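Local coordinates for gentamicin resistance protein (Enterococcus gallinarum, PDB 6CTZ) that phosphorylates the 2''-hydroxyl of aminoglycoside antibiotics such as kanamycin, probably from a guanosine nucleotide with magnesium, and so confers resistance to them, at residues A[53-56]-A[57-61]; A[125-128]-A[129-132]; A[167-170]-A[171-175]; A[282-285]-A[286-290]. The protein carries 2 engineered substitutions. All blocks are in the same frame, centred on the assembly; numbering follows the deposited sequence. Where two conformers were deposited one is given.

Contact 1: A[53-56]-A[57-61]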
loop_
_atom_site.group_PDB
_atom_site.type_symbol
_atom_site.label_atom_id
_atom_site.label_comp_id
_atom_site.label_asym_id
_atom_site.label_seq_id
_atom_site.Cartn_x
_atom_site.Cartn_y
_atom_site.Cartn_z
ATOM N N ASN A 53 5.164 9.320 11.644
ATOM C CA ASN A 53 6.283 10.252 11.743
ATOM C C ASN A 53 7.050 10.338 10.431
ATOM O O ASN A 53 7.506 11.420 10.041
ATOM C CB ASN A 53 7.192 9.885 12.910
ATOM C CG ASN A 53 6.673 10.432 14.207
ATOM O OD1 ASN A 53 6.168 11.550 14.242
ATOM N ND2 ASN A 53 6.766 9.652 15.269
ATOM N N LYS A 54 7.189 9.208 9.729
ATOM C CA LYS A 54 7.781 9.215 8.396
ATOM C C LYS A 54 6.933 10.030 7.424
ATOM O O LYS A 54 7.451 10.899 6.717
ATOM C CB LYS A 54 7.947 7.773 7.904
ATOM C CG LYS A 54 8.298 7.630 6.425
ATOM C CD LYS A 54 8.411 6.174 6.019
ATOM C CE LYS A 54 7.081 5.435 6.076
ATOM N NZ LYS A 54 7.291 3.957 5.942
ATOM N N GLU A 55 5.614 9.787 7.395
ATOM C CA GLU A 55 4.751 10.539 6.482
ATOM C C GLU A 55 4.782 12.037 6.771
ATOM O O GLU A 55 4.744 12.850 5.842
ATOM C CB GLU A 55 3.313 10.009 6.522
ATOM C CG GLU A 55 3.148 8.609 5.938
ATOM C CD GLU A 55 1.690 8.243 5.797
ATOM O OE1 GLU A 55 1.126 7.699 6.765
ATOM O OE2 GLU A 55 1.093 8.525 4.733
ATOM N N ILE A 56 4.840 12.418 8.052
ATOM C CA ILE A 56 4.885 13.836 8.406
ATOM C C ILE A 56 6.068 14.526 7.733
ATOM O O ILE A 56 5.966 15.677 7.282
ATOM C CB ILE A 56 4.906 14.002 9.940
ATOM C CG1 ILE A 56 3.522 13.692 10.524
ATOM C CG2 ILE A 56 5.390 15.408 10.336
ATOM C CD1 ILE A 56 3.516 13.518 12.029
ATOM N N GLN A 57 7.213 13.838 7.656
ATOM C CA GLN A 57 8.402 14.424 7.044
ATOM C C GLN A 57 8.391 14.271 5.530
ATOM O O GLN A 57 8.842 15.170 4.809
ATOM C CB GLN A 57 9.657 13.765 7.600
ATOM C CG GLN A 57 9.862 13.911 9.099
ATOM C CD GLN A 57 10.940 12.962 9.579
ATOM O OE1 GLN A 57 10.647 11.890 10.119
ATOM N NE2 GLN A 57 12.193 13.329 9.351
ATOM N N LEU A 58 7.910 13.126 5.031
ATOM C CA LEU A 58 8.038 12.824 3.610
ATOM C C LEU A 58 7.018 13.577 2.767
ATOM O O LEU A 58 7.356 14.112 1.702
ATOM C CB LEU A 58 7.878 11.320 3.378
ATOM C CG LEU A 58 7.860 10.891 1.908
ATOM C CD1 LEU A 58 9.211 11.144 1.235
ATOM C CD2 LEU A 58 7.468 9.433 1.758
ATOM N N LEU A 59 5.754 13.574 3.186
ATOM C CA LEU A 59 4.705 14.061 2.292
ATOM C C LEU A 59 4.911 15.508 1.870
ATOM O O LEU A 59 4.678 15.811 0.685
ATOM C CB LEU A 59 3.307 13.831 2.893
ATOM C CG LEU A 59 2.906 12.358 3.044
ATOM C CD1 LEU A 59 1.545 12.237 3.732
ATOM C CD2 LEU A 59 2.888 11.662 1.700
ATOM N N PRO A 60 5.327 16.433 2.744
ATOM C CA PRO A 60 5.536 17.810 2.279
ATOM C C PRO A 60 6.578 17.910 1.190
ATOM O O PRO A 60 6.472 18.793 0.332
ATOM C CB PRO A 60 5.951 18.556 3.553
ATOM C CG PRO A 60 5.319 17.776 4.655
ATOM C CD PRO A 60 5.441 16.341 4.216
ATOM N N LEU A 61 7.562 17.006 1.174
ATOM C CA LEU A 61 8.579 17.024 0.135
ATOM C C LEU A 61 8.063 16.439 -1.170
ATOM O O LEU A 61 8.577 16.784 -2.238
ATOM C CB LEU A 61 9.793 16.217 0.592
ATOM C CG LEU A 61 10.397 16.683 1.917
ATOM C CD1 LEU A 61 11.472 15.721 2.405
ATOM C CD2 LEU A 61 10.929 18.101 1.790
#
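Glu55 and Leu59 meet one turn apart on helix 46-62, the helix that packs against the five-stranded antiparallel sheet of the kinase-like N-terminal lobe. By its place in the fold it probably corresponds to helix C of protein kinases. The two side chains run side by side and point the same way. Leu59 CD1 lies 4.0 Å from Glu55 CB and 3.9 Å from Glu55 OE2, so the methyl group touches the chain at CB and again at OE2. Glu55 has CG anti to its carbonyl carbon (chi1 -68°) and is extended beyond it, which carries the carboxylate off the helix toward the nucleotide site. There OE1 forms a salt bridge with Arg41, a GDP-binding residue, and OE2 accepts a hydrogen bond from Phe215 N. Tyr73 of strand 73-78 touches both Glu55 and Leu59.

The backbone bond from Leu59 N to Glu55 O is 2.9 Å long and fairly straight, at 167°. Leu58 N reaches Lys54 O at 2.8 Å. Gln57 N has weak bonds to Asn53 O and Lys54 O. At the next step Pro60 has no N-H to give, and the helix is kinked. Pro60 CD instead rests 3.2 Å from Ile56 O. Lys54 NZ bonds to Gly216 O and Ala218 O.

The chemistry is that of a buried carboxylate with both oxygens engaged. Bonds at OE1 and OE2 fix its rotation, and they link the helix to Arg41 and to Phe215.

Contact 2: A[125-128]-A[129-132]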
loop_
_atom_site.group_PDB
_atom_site.type_symbol
_atom_site.label_atom_id
_atom_site.label_comp_id
_atom_site.label_asym_id
_atom_site.label_seq_id
_atom_site.Cartn_x
_atom_site.Cartn_y
_atom_site.Cartn_z
ATOM N N ALA A 125 11.790 8.904 -9.607
ATOM C CA ALA A 125 12.681 10.030 -9.832
ATOM C C ALA A 125 12.983 10.814 -8.560
ATOM O O ALA A 125 13.858 11.686 -8.579
ATOM C CB ALA A 125 12.074 10.971 -10.878
ATOM N N PHE A 126 12.291 10.534 -7.461
ATOM C CA PHE A 126 12.497 11.311 -6.244
ATOM C C PHE A 126 13.849 10.970 -5.614
ATOM O O PHE A 126 14.201 9.796 -5.501
ATOM C CB PHE A 126 11.372 11.038 -5.241
ATOM C CG PHE A 126 11.382 11.978 -4.073
ATOM C CD1 PHE A 126 10.817 13.239 -4.178
ATOM C CD2 PHE A 126 12.014 11.628 -2.887
ATOM C CE1 PHE A 126 10.841 14.122 -3.108
ATOM C CE2 PHE A 126 12.046 12.512 -1.817
ATOM C CZ PHE A 126 11.458 13.757 -1.931
ATOM N N PRO A 127 14.615 11.967 -5.169
ATOM C CA PRO A 127 15.965 11.679 -4.636
ATOM C C PRO A 127 15.917 10.767 -3.419
ATOM O O PRO A 127 15.328 11.098 -2.391
ATOM C CB PRO A 127 16.514 13.069 -4.299
ATOM C CG PRO A 127 15.775 13.973 -5.234
ATOM C CD PRO A 127 14.375 13.413 -5.290
ATOM N N VAL A 128 16.564 9.608 -3.537
ATOM C CA VAL A 128 16.527 8.607 -2.471
ATOM C C VAL A 128 17.094 9.172 -1.172
ATOM O O VAL A 128 16.583 8.910 -0.077
ATOM C CB VAL A 128 17.263 7.335 -2.932
ATOM C CG1 VAL A 128 17.587 6.423 -1.764
ATOM C CG2 VAL A 128 16.442 6.598 -4.012
ATOM N N GLU A 129 18.179 9.953 -1.276
ATOM C CA GLU A 129 18.803 10.510 -0.075
ATOM C C GLU A 129 17.874 11.473 0.656
ATOM O O GLU A 129 17.877 11.515 1.890
ATOM C CB GLU A 129 20.141 11.173 -0.415
ATOM C CG GLU A 129 20.065 12.461 -1.227
ATOM C CD GLU A 129 19.926 12.255 -2.730
ATOM O OE1 GLU A 129 19.741 11.099 -3.193
ATOM O OE2 GLU A 129 20.003 13.274 -3.447
ATOM N N THR A 130 17.052 12.226 -0.081
ATOM C CA THR A 130 16.085 13.102 0.571
ATOM C C THR A 130 15.034 12.285 1.311
ATOM O O THR A 130 14.667 12.600 2.451
ATOM C CB THR A 130 15.435 13.996 -0.482
ATOM O OG1 THR A 130 16.458 14.763 -1.136
ATOM C CG2 THR A 130 14.410 14.938 0.161
ATOM N N ALA A 131 14.547 11.218 0.681
ATOM C CA ALA A 131 13.597 10.345 1.358
ATOM C C ALA A 131 14.200 9.723 2.615
ATOM O O ALA A 131 13.552 9.705 3.669
ATOM C CB ALA A 131 13.105 9.268 0.394
ATOM N N ILE A 132 15.445 9.227 2.537
ATOM C CA ILE A 132 16.063 8.628 3.720
ATOM C C ILE A 132 16.168 9.652 4.846
ATOM O O ILE A 132 15.925 9.338 6.020
ATOM C CB ILE A 132 17.431 8.008 3.382
ATOM C CG1 ILE A 132 17.276 6.876 2.362
ATOM C CG2 ILE A 132 18.107 7.483 4.649
ATOM C CD1 ILE A 132 18.617 6.412 1.787
#
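Pro127 O is gripped by two backbone N-H groups of the turn that follows it. Ala131 N gives the straighter bond, 3.2 Å long at 166° and lying in the carbonyl plane. Thr130 N adds a weak one to the same oxygen. Pro127 is the N-cap of the short helix 128-133, which follows helix 106-125. The next step of the helix is regular, with Ile132 N bonded to Val128 O at 2.9 Å.

The Phe126 side chain crosses that of Thr130 at about a right angle. Its CZ comes 3.8 Å from Thr130 CG2, and its CE2 is 4.1 Å from Ala131 CB. The backbone N of Ala131 sits at the ring edge, near its plane. Leu61 of helix 46-62 packs on both Phe126 and Thr130, so the start of helix 128-133 packs against that helix. Ala131 and Ile132 both touch Ile220.

Glu129 has CG between its backbone N and carbonyl carbon (chi1 70°) and bends again at chi2. This folds the carboxylate back over the start of the helix, where Glu129 OE2 is 3.6 Å from Pro127 CB.

Contact 3: A[167-170]-A[171-175]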
loop_
_atom_site.group_PDB
_atom_site.type_symbol
_atom_site.label_atom_id
_atom_site.label_comp_id
_atom_site.label_asym_id
_atom_site.label_seq_id
_atom_site.Cartn_x
_atom_site.Cartn_y
_atom_site.Cartn_z
ATOM N N TYR A 167 4.615 -26.214 -3.102
ATOM C CA TYR A 167 4.391 -25.053 -3.961
ATOM C C TYR A 167 5.040 -23.802 -3.380
ATOM O O TYR A 167 5.744 -23.071 -4.082
ATOM C CB TYR A 167 2.889 -24.838 -4.160
ATOM C CG TYR A 167 2.528 -23.508 -4.775
ATOM C CD1 TYR A 167 2.694 -23.288 -6.133
ATOM C CD2 TYR A 167 2.022 -22.468 -3.996
ATOM C CE1 TYR A 167 2.365 -22.065 -6.708
ATOM C CE2 TYR A 167 1.690 -21.243 -4.562
ATOM C CZ TYR A 167 1.862 -21.051 -5.921
ATOM O OH TYR A 167 1.541 -19.846 -6.496
ATOM N N LEU A 168 4.821 -23.539 -2.091
ATOM C CA LEU A 168 5.402 -22.344 -1.495
ATOM C C LEU A 168 6.925 -22.386 -1.508
ATOM O O LEU A 168 7.573 -21.369 -1.764
ATOM C CB LEU A 168 4.867 -22.127 -0.081
ATOM C CG LEU A 168 3.407 -21.688 0.011
ATOM C CD1 LEU A 168 3.033 -21.523 1.466
ATOM C CD2 LEU A 168 3.170 -20.387 -0.750
ATOM N N THR A 169 7.521 -23.541 -1.206
ATOM C CA THR A 169 8.975 -23.637 -1.264
ATOM C C THR A 169 9.487 -23.353 -2.671
ATOM O O THR A 169 10.505 -22.670 -2.848
ATOM C CB THR A 169 9.418 -25.023 -0.800
ATOM O OG1 THR A 169 8.997 -25.219 0.555
ATOM C CG2 THR A 169 10.932 -25.159 -0.894
ATOM N N LEU A 170 8.783 -23.865 -3.685
ATOM C CA LEU A 170 9.138 -23.591 -5.074
ATOM C C LEU A 170 9.101 -22.096 -5.362
ATOM O O LEU A 170 10.008 -21.556 -6.003
ATOM C CB LEU A 170 8.165 -24.322 -5.997
ATOM C CG LEU A 170 8.251 -23.976 -7.486
ATOM C CD1 LEU A 170 9.595 -24.370 -8.088
ATOM C CD2 LEU A 170 7.104 -24.620 -8.239
ATOM N N ARG A 171 8.051 -21.411 -4.900
ATOM C CA ARG A 171 7.920 -19.982 -5.162
ATOM C C ARG A 171 9.026 -19.193 -4.473
ATOM O O ARG A 171 9.636 -18.306 -5.078
ATOM C CB ARG A 171 6.538 -19.489 -4.728
ATOM C CG ARG A 171 5.382 -20.189 -5.432
ATOM C CD ARG A 171 5.291 -19.770 -6.892
ATOM N NE ARG A 171 4.636 -18.466 -7.051
ATOM C CZ ARG A 171 4.420 -17.876 -8.224
ATOM N NH1 ARG A 171 4.833 -18.446 -9.355
ATOM N NH2 ARG A 171 3.804 -16.702 -8.273
ATOM N N PHE A 172 9.301 -19.502 -3.205
ATOM C CA PHE A 172 10.399 -18.834 -2.512
ATOM C C PHE A 172 11.728 -19.093 -3.213
ATOM O O PHE A 172 12.520 -18.168 -3.422
ATOM C CB PHE A 172 10.458 -19.276 -1.050
ATOM C CG PHE A 172 9.503 -18.544 -0.149
ATOM C CD1 PHE A 172 9.732 -17.225 0.217
ATOM C CD2 PHE A 172 8.383 -19.186 0.352
ATOM C CE1 PHE A 172 8.851 -16.560 1.064
ATOM C CE2 PHE A 172 7.502 -18.528 1.199
ATOM C CZ PHE A 172 7.738 -17.208 1.548
ATOM N N GLN A 173 11.987 -20.349 -3.591
ATOM C CA GLN A 173 13.251 -20.651 -4.252
ATOM C C GLN A 173 13.338 -20.007 -5.631
ATOM O O GLN A 173 14.412 -19.541 -6.029
ATOM C CB GLN A 173 13.487 -22.159 -4.313
ATOM C CG GLN A 173 13.764 -22.776 -2.948
ATOM C CD GLN A 173 14.708 -21.933 -2.109
ATOM O OE1 GLN A 173 14.290 -21.273 -1.156
ATOM N NE2 GLN A 173 15.987 -21.942 -2.465
ATOM N N SER A 174 12.226 -19.949 -6.367
ATOM C CA SER A 174 12.254 -19.315 -7.682
ATOM C C SER A 174 12.625 -17.840 -7.579
ATOM O O SER A 174 13.347 -17.309 -8.434
ATOM C CB SER A 174 10.912 -19.497 -8.387
ATOM O OG SER A 174 10.734 -20.848 -8.780
ATOM N N TYR A 175 12.151 -17.162 -6.535
ATOM C CA TYR A 175 12.578 -15.786 -6.319
ATOM C C TYR A 175 14.036 -15.740 -5.877
ATOM O O TYR A 175 14.861 -15.058 -6.496
ATOM C CB TYR A 175 11.678 -15.091 -5.288
ATOM C CG TYR A 175 12.199 -13.723 -4.902
ATOM C CD1 TYR A 175 11.969 -12.617 -5.713
ATOM C CD2 TYR A 175 12.959 -13.549 -3.754
ATOM C CE1 TYR A 175 12.464 -11.370 -5.379
ATOM C CE2 TYR A 175 13.465 -12.314 -3.415
ATOM C CZ TYR A 175 13.207 -11.222 -4.224
ATOM O OH TYR A 175 13.707 -9.983 -3.889
#
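Tyr167 O accepts a 3.0 Å bond from Arg171 N in a regular alpha-helical run, which repeats the same i to i+4 step from Leu168 to Phe172, Thr169 to Gln173 and Leu170 to Ser174.

Arg171 lies beside Tyr167, and both side chains point the same way. Arg171 CG sits over one face of the ring, 3.8 Å from its centroid and 17° off the normal, which makes a CH-pi contact. Arg171 CD follows at 3.7 Å from Tyr167 CE1. The arginine chain bends at chi2 (-71°) and again at chi3, and this brings its guanidinium nearly parallel to the ring, 10° apart in plane. Tyr167 OH therefore lies over a face of the guanidinium. Both polar ends look elsewhere for bonds. Tyr167 OH pairs with Asp292 and Asn296 of helix 279-296, while Arg171 NE and NH2 reach Thr263 and Ser259 of helix 251-276.

Leu170 O takes two bonds from one residue. Ser174 N comes in at 2.8 Å and Ser174 OG at 3.0 Å, from opposite faces of the carbonyl plane. The hydroxyl approaches from above that plane. Leu170 CD1 covers the same hydroxyl at 3.8 Å. Phe172 CD2 rests 3.1 Å from Leu168 O, and its ring stacks with Phe264.

Arg171 and Tyr167 thus tie helix 162-176 to two others, an arrangement that belongs to the helical C-terminal lobe of this kinase-like phosphotransferase.

Contact 4: A[282-285]-A[286-290]. Unlike the reference sequence in segment 286-290: Ile286 (reference Leu). With KAN (kanamycin a), chain E.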
loop_
_atom_site.group_PDB
_atom_site.type_symbol
_atom_site.label_atom_id
_atom_site.label_comp_id
_atom_site.label_asym_id
_atom_site.label_seq_id
_atom_site.Cartn_x
_atom_site.Cartn_y
_atom_site.Cartn_z
ATOM N N ILE A 282 -7.478 -16.884 9.571
ATOM C CA ILE A 282 -6.576 -17.998 9.283
ATOM C C ILE A 282 -7.154 -18.878 8.183
ATOM O O ILE A 282 -6.473 -19.207 7.203
ATOM C CB ILE A 282 -6.284 -18.798 10.567
ATOM C CG1 ILE A 282 -5.396 -17.984 11.511
ATOM C CG2 ILE A 282 -5.631 -20.134 10.234
ATOM C CD1 ILE A 282 -5.400 -18.496 12.938
ATOM N N SER A 283 -8.424 -19.263 8.324
ATOM C CA SER A 283 -9.061 -20.098 7.310
ATOM C C SER A 283 -9.117 -19.385 5.965
ATOM O O SER A 283 -8.850 -19.995 4.922
ATOM C CB SER A 283 -10.455 -20.515 7.774
ATOM O OG SER A 283 -10.371 -21.312 8.942
ATOM N N GLU A 284 -9.446 -18.090 5.972
ATOM C CA GLU A 284 -9.447 -17.319 4.732
ATOM C C GLU A 284 -8.063 -17.294 4.095
ATOM O O GLU A 284 -7.929 -17.457 2.877
ATOM C CB GLU A 284 -9.931 -15.893 4.999
ATOM C CG GLU A 284 -9.934 -14.998 3.763
ATOM C CD GLU A 284 -10.053 -13.517 4.101
ATOM O OE1 GLU A 284 -9.957 -13.164 5.295
ATOM O OE2 GLU A 284 -10.241 -12.705 3.172
ATOM N N GLY A 285 -7.020 -17.088 4.902
ATOM C CA GLY A 285 -5.678 -17.001 4.347
ATOM C C GLY A 285 -5.200 -18.320 3.772
ATOM O O GLY A 285 -4.531 -18.351 2.733
ATOM N N ILE A 286 -5.535 -19.429 4.438
ATOM C CA ILE A 286 -5.215 -20.746 3.892
ATOM C C ILE A 286 -5.882 -20.926 2.534
ATOM O O ILE A 286 -5.273 -21.433 1.583
ATOM C CB ILE A 286 -5.619 -21.856 4.882
ATOM C CG1 ILE A 286 -4.820 -21.747 6.186
ATOM C CG2 ILE A 286 -5.424 -23.223 4.254
ATOM C CD1 ILE A 286 -3.395 -22.259 6.090
ATOM N N GLU A 287 -7.137 -20.488 2.419
ATOM C CA GLU A 287 -7.855 -20.597 1.154
ATOM C C GLU A 287 -7.216 -19.729 0.076
ATOM O O GLU A 287 -7.144 -20.134 -1.091
ATOM C CB GLU A 287 -9.320 -20.215 1.366
ATOM C CG GLU A 287 -10.267 -20.703 0.283
ATOM C CD GLU A 287 -11.724 -20.537 0.678
ATOM O OE1 GLU A 287 -12.607 -20.769 -0.175
ATOM O OE2 GLU A 287 -11.983 -20.175 1.845
ATOM N N LEU A 288 -6.750 -18.529 0.442
ATOM C CA LEU A 288 -6.096 -17.662 -0.532
ATOM C C LEU A 288 -4.799 -18.281 -1.042
ATOM O O LEU A 288 -4.445 -18.114 -2.215
ATOM C CB LEU A 288 -5.842 -16.288 0.079
ATOM C CG LEU A 288 -7.107 -15.465 0.309
ATOM C CD1 LEU A 288 -6.829 -14.268 1.202
ATOM C CD2 LEU A 288 -7.688 -15.019 -1.030
ATOM N N LEU A 289 -4.073 -18.992 -0.172
ATOM C CA LEU A 289 -2.863 -19.681 -0.612
ATOM C C LEU A 289 -3.194 -20.781 -1.611
ATOM O O LEU A 289 -2.510 -20.930 -2.631
ATOM C CB LEU A 289 -2.114 -20.260 0.590
ATOM C CG LEU A 289 -1.360 -19.290 1.503
ATOM C CD1 LEU A 289 -0.707 -20.051 2.647
ATOM C CD2 LEU A 289 -0.323 -18.510 0.708
ATOM N N GLU A 290 -4.239 -21.567 -1.330
ATOM C CA GLU A 290 -4.671 -22.593 -2.275
ATOM C C GLU A 290 -5.073 -21.978 -3.610
ATOM O O GLU A 290 -4.741 -22.513 -4.673
ATOM C CB GLU A 290 -5.824 -23.402 -1.678
ATOM C CG GLU A 290 -5.460 -24.141 -0.391
ATOM C CD GLU A 290 -6.626 -24.921 0.190
ATOM O OE1 GLU A 290 -6.495 -26.151 0.364
ATOM O OE2 GLU A 290 -7.674 -24.306 0.473
HETATM C C1 KAN E . -5.400 -9.022 1.292
HETATM C C2 KAN E . -5.202 -10.401 0.663
HETATM C C3 KAN E . -6.204 -10.594 -0.457
HETATM C C4 KAN E . -7.592 -10.453 0.146
HETATM C C5 KAN E . -7.767 -9.090 0.810
HETATM C C6 KAN E . -9.124 -8.966 1.495
HETATM C C7 KAN E . -3.455 -4.165 0.448
HETATM C C8 KAN E . -3.543 -4.880 1.794
HETATM C C9 KAN E . -3.751 -6.383 1.578
HETATM C C10 KAN E . -4.984 -6.668 0.719
HETATM C C11 KAN E . -4.910 -5.891 -0.597
HETATM C C12 KAN E . -4.729 -4.397 -0.354
HETATM C C13 KAN E . -2.308 -4.740 3.881
HETATM C C14 KAN E . -1.390 -3.706 4.514
HETATM C C15 KAN E . 0.032 -3.924 3.986
HETATM C C16 KAN E . 0.468 -5.357 4.269
HETATM C C17 KAN E . -0.550 -6.326 3.700
HETATM C C18 KAN E . -0.179 -7.746 4.098
HETATM N N1 KAN E . -9.188 -7.670 2.145
HETATM N N2 KAN E . -6.106 -6.104 -1.405
HETATM N N3 KAN E . -3.231 -2.737 0.669
HETATM N N4 KAN E . 0.991 -2.994 4.570
HETATM O O5 KAN E . -6.734 -8.800 1.760
HETATM O O6 KAN E . -3.870 -10.488 0.148
HETATM O O7 KAN E . -6.061 -11.889 -1.051
HETATM O O8 KAN E . -8.564 -10.608 -0.890
HETATM O O9 KAN E . -5.029 -8.040 0.321
HETATM O O10 KAN E . -3.936 -7.019 2.854
HETATM O O11 KAN E . -2.302 -4.605 2.461
HETATM O O12 KAN E . -1.836 -6.040 4.225
HETATM O O13 KAN E . -1.901 -2.408 4.203
HETATM O O14 KAN E . 1.741 -5.654 3.670
HETATM O O15 KAN E . -1.141 -8.654 3.552
#
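Glu284 and Leu288 touch through their aliphatic parts. They lie side by side and point the same way, with Glu284 CG 4.1 Å from Leu288 CD1. Ile282 and Ile286 form the apolar pair, and Ile282 CG2 meets Ile286 CG1 more loosely at 4.4 Å. Ile286 differs from the reference sequence, which has leucine here. Its CG1 is anti to the carbonyl carbon (chi1 -63°) and lies 3.2 Å from Ile282 O, one turn back. Ile286 and Leu289 also pack on Leu270 of helix 251-276.

The backbone bonds are those of an unbroken alpha-helix. Ile286 N reaches Ile282 O at 2.9 Å and Leu288 N reaches Glu284 O at 2.9 Å. Glu287 and Leu289 bond in the same way to Ser283 and Gly285. The stretch belongs to helix 279-296, the last helix of the chain, in the helical lobe that holds the aminoglycoside. Gly285 is buried on this helix.

The polar side chains turn to partners nearby. Glu284 has its CG anti to the backbone N (chi1 179°) and runs out extended, and OE1 is hydrogen-bonded to Tyr269 OH. Tyr269 is itself a kanamycin-pocket residue. Ser283 OG bonds to Gln279 O.

Contact with the drug is made through methyl groups. Leu288 CD1 is 3.4 Å from O7 of kanamycin, and Leu288 CD2 is 3.5 Å from that same oxygen.

Overall arrangement
The four contacts follow one another along the chain from contact 1 to contact 4. Contacts 1 and 2 have centres 12 Å apart and touch through the end of helix 46-62 and the start of helix 128-133. Contacts 3 and 4 lie in the helical lobe, with centres 17 Å apart. They meet where Leu168 of helix 162-176 packs on Leu289 of helix 279-296, and helix 251-276 packs on both. The two pairs are well separated, with centres 32 to 37 Å apart. Contact 1 lies near GDP and magnesium, and contact 4 is at the kanamycin site. Contacts 2 and 3 are structural packing away from both.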